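Local coordinates for protein enterochelin esterase (Salmonella enterica subsp. enterica serovar Typhimurium, PDB 3MGA) that probably hydrolyses the ester bonds of ferric enterobactin, the siderophore complex through which the bacterium acquires iron, at residues 199-213 with 274-288. Numbering follows the deposited sequence.
Sequences PEERPLAILLDGQFW and TPFSDDAGRTVVAGQ
Strands 204-207 and 284-288 run parallel, Ala205 beside Val284, Ile206 beside Val285 and Leu207 beside Ala286, as central neighbours in the mixed sheet of an alpha/beta-hydrolase fold. Four backbone bonds join them, from Val284 N to Leu204 O (2.9 Å) through to Leu208 N on Ala286 O. Where the strands begin, Leu204 CD2 sits over one face of the Phe276 ring, 3.7 Å from CE1. Ser277 N gives Arg202 O a nearly straight bond (174°), and water 1 links Leu204 N to Ser277 O and Thr283 OG1, both of which also accept from Arg305 NH2.

Arg282 can be followed outward: with chi1 54°, its CG stands between backbone N and carbonyl carbon, and the chain then extends over Pro203. Arg282 CB and CG each come within 4.0 Å of Pro203 CB, and Arg282 CD closes to 3.7 Å from it. Arg282 NE lies 3.0 Å and CZ 3.6 Å from Glu201 O, while Arg282 NH2 forms a salt bridge with Glu201 OE1 (2.7 Å), the carboxylate and guanidinium planes turned 70° apart; carbonyl and carboxylate of Glu201 thus both face the guanidinium end.

At the C-terminal ends, Trp213 NE1 donates to Gln288 OE1 (3.1 Å); the oxygen lies in the indole plane, but NE1 stands above the amide plane. Water 3 donates to the same OE1 and to Asp209 OD2, and accepts from Gln288 N. Arg248 forms a salt bridge with Asp209 OD1. Gly287 opens a GxSxG sequence consistent with a nucleophile elbow, so water 3 and Trp213 probably help hold Gln288, the residue just before Ser289 in that sequence.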
loop_
_atom_site.group_PDB
_atom_site.type_symbol
_atom_site.label_atom_id
_atom_site.label_comp_id
_atom_site.label_asym_id
_atom_site.label_seq_id
_atom_site.Cartn_x
_atom_site.Cartn_y
_atom_site.Cartn_z
ATOM N N PRO A 199 -16.616 18.350 -18.931
ATOM C CA PRO A 199 -15.180 18.069 -18.814
ATOM C C PRO A 199 -14.448 19.028 -17.876
ATOM O O PRO A 199 -13.574 18.599 -17.124
ATOM C CB PRO A 199 -14.656 18.249 -20.248
ATOM C CG PRO A 199 -15.833 18.181 -21.128
ATOM C CD PRO A 199 -17.024 18.594 -20.329
ATOM N N GLU A 200 -14.813 20.311 -17.918
ATOM C CA GLU A 200 -14.170 21.327 -17.076
ATOM C C GLU A 200 -14.579 21.242 -15.601
ATOM O O GLU A 200 -13.995 21.923 -14.762
ATOM C CB GLU A 200 -14.415 22.753 -17.608
ATOM C CG GLU A 200 -13.745 23.091 -18.957
ATOM C CD GLU A 200 -14.382 22.401 -20.168
ATOM O OE1 GLU A 200 -15.502 21.853 -20.037
ATOM O OE2 GLU A 200 -13.764 22.436 -21.260
ATOM N N GLU A 201 -15.576 20.416 -15.288
ATOM C CA GLU A 201 -16.021 20.225 -13.903
ATOM C C GLU A 201 -15.398 18.964 -13.301
ATOM O O GLU A 201 -15.352 18.808 -12.082
ATOM C CB GLU A 201 -17.550 20.149 -13.832
ATOM C CG GLU A 201 -18.259 21.415 -14.326
ATOM C CD GLU A 201 -17.989 22.640 -13.453
ATOM O OE1 GLU A 201 -17.649 22.479 -12.260
ATOM O OE2 GLU A 201 -18.144 23.771 -13.957
ATOM N N ARG A 202 -14.920 18.065 -14.155
ATOM C CA ARG A 202 -14.282 16.826 -13.696
ATOM C C ARG A 202 -13.187 17.091 -12.686
ATOM O O ARG A 202 -12.316 17.920 -12.929
ATOM C CB ARG A 202 -13.559 16.145 -14.829
ATOM C CG ARG A 202 -14.335 15.601 -15.989
ATOM C CD ARG A 202 -13.268 15.401 -17.044
ATOM N NE ARG A 202 -13.619 14.576 -18.174
ATOM C CZ ARG A 202 -12.857 14.473 -19.256
ATOM N NH1 ARG A 202 -11.737 15.181 -19.357
ATOM N NH2 ARG A 202 -13.232 13.696 -20.256
ATOM N N PRO A 203 -13.214 16.380 -11.556
ATOM C CA PRO A 203 -12.135 16.545 -10.607
ATOM C C PRO A 203 -10.873 15.819 -11.086
ATOM O O PRO A 203 -10.966 14.782 -11.761
ATOM C CB PRO A 203 -12.664 15.839 -9.364
ATOM C CG PRO A 203 -13.598 14.817 -9.889
ATOM C CD PRO A 203 -14.252 15.463 -11.055
ATOM N N LEU A 204 -9.718 16.380 -10.744
ATOM C CA LEU A 204 -8.421 15.798 -11.040
ATOM C C LEU A 204 -7.960 15.088 -9.773
ATOM O O LEU A 204 -8.116 15.618 -8.662
ATOM C CB LEU A 204 -7.392 16.877 -11.376
ATOM C CG LEU A 204 -5.932 16.389 -11.453
ATOM C CD1 LEU A 204 -5.746 15.392 -12.606
ATOM C CD2 LEU A 204 -4.967 17.558 -11.618
ATOM N N ALA A 205 -7.383 13.901 -9.948
ATOM C CA ALA A 205 -6.872 13.117 -8.843
ATOM C C ALA A 205 -5.468 12.665 -9.202
ATOM O O ALA A 205 -5.267 11.998 -10.220
ATOM C CB ALA A 205 -7.780 11.904 -8.577
ATOM N N ILE A 206 -4.492 13.042 -8.382
ATOM C CA ILE A 206 -3.118 12.646 -8.630
ATOM C C ILE A 206 -2.712 11.476 -7.745
ATOM O O ILE A 206 -2.824 11.534 -6.518
ATOM C CB ILE A 206 -2.147 13.798 -8.392
ATOM C CG1 ILE A 206 -2.438 14.940 -9.369
ATOM C CG2 ILE A 206 -0.713 13.323 -8.568
ATOM C CD1 ILE A 206 -1.504 16.129 -9.195
ATOM N N LEU A 207 -2.242 10.409 -8.380
ATOM C CA LEU A 207 -1.791 9.233 -7.660
ATOM C C LEU A 207 -0.290 9.047 -7.795
ATOM O O LEU A 207 0.234 8.855 -8.898
ATOM C CB LEU A 207 -2.532 7.975 -8.107
ATOM C CG LEU A 207 -3.958 7.757 -7.584
ATOM C CD1 LEU A 207 -4.910 8.867 -7.978
ATOM C CD2 LEU A 207 -4.474 6.429 -8.093
ATOM N N LEU A 208 0.397 9.099 -6.659
ATOM C CA LEU A 208 1.835 8.918 -6.628
ATOM C C LEU A 208 2.109 7.418 -6.757
ATOM O O LEU A 208 1.179 6.613 -6.667
ATOM C CB LEU A 208 2.413 9.521 -5.354
ATOM C CG LEU A 208 2.169 11.029 -5.238
ATOM C CD1 LEU A 208 2.565 11.541 -3.851
ATOM C CD2 LEU A 208 2.899 11.813 -6.364
ATOM N N ASP A 209 3.368 7.038 -6.972
ATOM C CA ASP A 209 3.714 5.636 -7.206
ATOM C C ASP A 209 2.828 5.099 -8.334
ATOM O O ASP A 209 2.304 3.985 -8.276
ATOM C CB ASP A 209 3.612 4.814 -5.924
ATOM C CG ASP A 209 4.757 5.105 -4.954
ATOM O OD1 ASP A 209 5.921 5.144 -5.403
ATOM O OD2 ASP A 209 4.508 5.268 -3.744
ATOM N N GLY A 210 2.678 5.918 -9.370
ATOM C CA GLY A 210 1.856 5.582 -10.528
ATOM C C GLY A 210 2.244 4.300 -11.238
ATOM O O GLY A 210 1.386 3.598 -11.776
ATOM N N GLN A 211 3.541 4.000 -11.251
ATOM C CA GLN A 211 4.039 2.795 -11.897
ATOM C C GLN A 211 3.362 1.541 -11.312
ATOM O O GLN A 211 2.977 0.632 -12.050
ATOM C CB GLN A 211 5.575 2.710 -11.814
ATOM C CG GLN A 211 6.196 2.502 -10.416
ATOM C CD GLN A 211 5.937 3.631 -9.411
ATOM O OE1 GLN A 211 5.598 4.750 -9.781
ATOM N NE2 GLN A 211 6.115 3.326 -8.121
ATOM N N PHE A 212 3.179 1.527 -9.996
ATOM C CA PHE A 212 2.562 0.398 -9.314
ATOM C C PHE A 212 1.082 0.292 -9.634
ATOM O O PHE A 212 0.592 -0.782 -9.994
ATOM C CB PHE A 212 2.738 0.554 -7.800
ATOM C CG PHE A 212 2.303 -0.642 -7.017
ATOM C CD1 PHE A 212 3.199 -1.667 -6.748
ATOM C CD2 PHE A 212 1.008 -0.747 -6.548
ATOM C CE1 PHE A 212 2.798 -2.774 -6.032
ATOM C CE2 PHE A 212 0.602 -1.839 -5.828
ATOM C CZ PHE A 212 1.491 -2.855 -5.564
ATOM N N TRP A 213 0.370 1.411 -9.507
ATOM C CA TRP A 213 -1.070 1.442 -9.769
ATOM C C TRP A 213 -1.415 1.352 -11.247
ATOM O O TRP A 213 -2.587 1.253 -11.599
ATOM C CB TRP A 213 -1.726 2.679 -9.140
ATOM C CG TRP A 213 -1.484 2.757 -7.671
ATOM C CD1 TRP A 213 -0.726 3.683 -7.013
ATOM C CD2 TRP A 213 -1.938 1.835 -6.683
ATOM N NE1 TRP A 213 -0.715 3.416 -5.669
ATOM C CE2 TRP A 213 -1.446 2.279 -5.440
ATOM C CE3 TRP A 213 -2.719 0.673 -6.726
ATOM C CZ2 TRP A 213 -1.720 1.607 -4.242
ATOM C CZ3 TRP A 213 -2.995 0.018 -5.554
ATOM C CH2 TRP A 213 -2.494 0.481 -4.320
ATOM N N THR A 274 -6.753 17.012 -21.911
ATOM C CA THR A 274 -8.124 16.848 -21.393
ATOM C C THR A 274 -8.402 17.850 -20.268
ATOM O O THR A 274 -7.595 17.992 -19.346
ATOM C CB THR A 274 -8.413 15.429 -20.860
ATOM O OG1 THR A 274 -7.474 15.090 -19.828
ATOM C CG2 THR A 274 -8.344 14.402 -21.986
ATOM N N PRO A 275 -9.550 18.539 -20.335
ATOM C CA PRO A 275 -9.887 19.522 -19.304
ATOM C C PRO A 275 -10.193 18.936 -17.922
ATOM O O PRO A 275 -10.609 17.791 -17.812
ATOM C CB PRO A 275 -11.155 20.204 -19.856
ATOM C CG PRO A 275 -11.295 19.771 -21.277
ATOM C CD PRO A 275 -10.568 18.473 -21.401
ATOM N N PHE A 276 -9.953 19.736 -16.885
ATOM C CA PHE A 276 -10.262 19.367 -15.495
ATOM C C PHE A 276 -10.453 20.635 -14.647
ATOM O O PHE A 276 -9.967 21.712 -15.000
ATOM C CB PHE A 276 -9.217 18.424 -14.881
ATOM C CG PHE A 276 -7.828 18.986 -14.840
ATOM C CD1 PHE A 276 -7.440 19.845 -13.813
ATOM C CD2 PHE A 276 -6.890 18.623 -15.801
ATOM C CE1 PHE A 276 -6.156 20.359 -13.764
ATOM C CE2 PHE A 276 -5.597 19.127 -15.758
ATOM C CZ PHE A 276 -5.229 19.999 -14.737
ATOM N N SER A 277 -11.164 20.488 -13.532
ATOM C CA SER A 277 -11.478 21.608 -12.634
ATOM C C SER A 277 -10.293 22.264 -11.923
ATOM O O SER A 277 -9.337 21.593 -11.496
ATOM C CB SER A 277 -12.475 21.153 -11.564
ATOM O OG SER A 277 -12.759 22.202 -10.652
ATOM N N ASP A 278 -10.395 23.589 -11.777
ATOM C CA ASP A 278 -9.383 24.386 -11.085
ATOM C C ASP A 278 -9.767 24.584 -9.623
ATOM O O ASP A 278 -9.067 25.263 -8.879
ATOM C CB ASP A 278 -9.174 25.730 -11.787
ATOM C CG ASP A 278 -8.406 25.591 -13.092
ATOM O OD1 ASP A 278 -7.636 24.610 -13.221
ATOM O OD2 ASP A 278 -8.552 26.465 -13.976
ATOM N N ASP A 279 -10.877 23.970 -9.221
ATOM C CA ASP A 279 -11.363 24.048 -7.855
ATOM C C ASP A 279 -10.530 23.147 -6.952
ATOM O O ASP A 279 -10.623 21.929 -7.037
ATOM C CB ASP A 279 -12.837 23.623 -7.802
ATOM C CG ASP A 279 -13.400 23.606 -6.384
ATOM O OD1 ASP A 279 -12.725 24.103 -5.449
ATOM O OD2 ASP A 279 -14.527 23.082 -6.209
ATOM N N ALA A 280 -9.734 23.742 -6.071
ATOM C CA ALA A 280 -8.894 22.961 -5.159
ATOM C C ALA A 280 -9.714 21.978 -4.303
ATOM O O ALA A 280 -9.225 20.920 -3.930
ATOM C CB ALA A 280 -8.085 23.891 -4.267
ATOM N N GLY A 281 -10.964 22.340 -4.011
ATOM C CA GLY A 281 -11.864 21.520 -3.195
ATOM C C GLY A 281 -12.135 20.099 -3.660
ATOM O O GLY A 281 -12.600 19.280 -2.881
ATOM N N ARG A 282 -11.911 19.816 -4.936
ATOM C CA ARG A 282 -12.100 18.454 -5.453
ATOM C C ARG A 282 -10.862 17.930 -6.163
ATOM O O ARG A 282 -10.946 16.976 -6.928
ATOM C CB ARG A 282 -13.311 18.349 -6.374
ATOM C CG ARG A 282 -13.357 19.319 -7.535
ATOM C CD ARG A 282 -14.467 18.889 -8.462
ATOM N NE ARG A 282 -14.951 19.949 -9.330
ATOM C CZ ARG A 282 -16.064 20.650 -9.129
ATOM N NH1 ARG A 282 -16.850 20.409 -8.088
ATOM N NH2 ARG A 282 -16.406 21.595 -9.995
ATOM N N THR A 283 -9.719 18.550 -5.884
ATOM C CA THR A 283 -8.465 18.159 -6.470
ATOM C C THR A 283 -7.756 17.269 -5.466
ATOM O O THR A 283 -7.388 17.705 -4.359
ATOM C CB THR A 283 -7.622 19.379 -6.830
ATOM O OG1 THR A 283 -8.358 20.204 -7.753
ATOM C CG2 THR A 283 -6.315 18.955 -7.466
ATOM N N VAL A 284 -7.559 16.014 -5.855
ATOM C CA VAL A 284 -6.946 15.053 -4.980
ATOM C C VAL A 284 -5.492 14.748 -5.257
ATOM O O VAL A 284 -5.041 14.736 -6.392
ATOM C CB VAL A 284 -7.709 13.708 -5.030
ATOM C CG1 VAL A 284 -6.910 12.586 -4.304
ATOM C CG2 VAL A 284 -9.108 13.868 -4.449
ATOM N N VAL A 285 -4.767 14.520 -4.175
ATOM C CA VAL A 285 -3.407 14.078 -4.226
ATOM C C VAL A 285 -3.455 12.873 -3.281
ATOM O O VAL A 285 -3.814 12.992 -2.104
ATOM C CB VAL A 285 -2.414 15.152 -3.813
ATOM C CG1 VAL A 285 -1.030 14.566 -3.742
ATOM C CG2 VAL A 285 -2.457 16.323 -4.826
ATOM N N ALA A 286 -3.167 11.701 -3.827
ATOM C CA ALA A 286 -3.218 10.468 -3.061
ATOM C C ALA A 286 -1.893 9.737 -3.152
ATOM O O ALA A 286 -1.291 9.669 -4.217
ATOM C CB ALA A 286 -4.368 9.582 -3.588
ATOM N N GLY A 287 -1.442 9.184 -2.035
ATOM C CA GLY A 287 -0.176 8.455 -2.003
ATOM C C GLY A 287 -0.031 7.559 -0.786
ATOM O O GLY A 287 -0.772 7.697 0.190
ATOM N N GLN A 288 0.933 6.636 -0.846
ATOM C CA GLN A 288 1.179 5.705 0.238
ATOM C C GLN A 288 2.622 5.786 0.708
ATOM O O GLN A 288 3.533 5.969 -0.097
ATOM C CB GLN A 288 0.894 4.271 -0.211
ATOM C CG GLN A 288 -0.424 4.086 -0.934
ATOM C CD GLN A 288 -0.386 4.575 -2.363
ATOM O OE1 GLN A 288 0.611 4.404 -3.058
ATOM N NE2 GLN A 288 -1.490 5.151 -2.822
HETATM O O HOH W 1 -9.792 19.067 -10.115
HETATM O O HOH W 2 -1.393 6.735 -5.221
HETATM O O HOH W 3 2.096 6.574 -3.377
#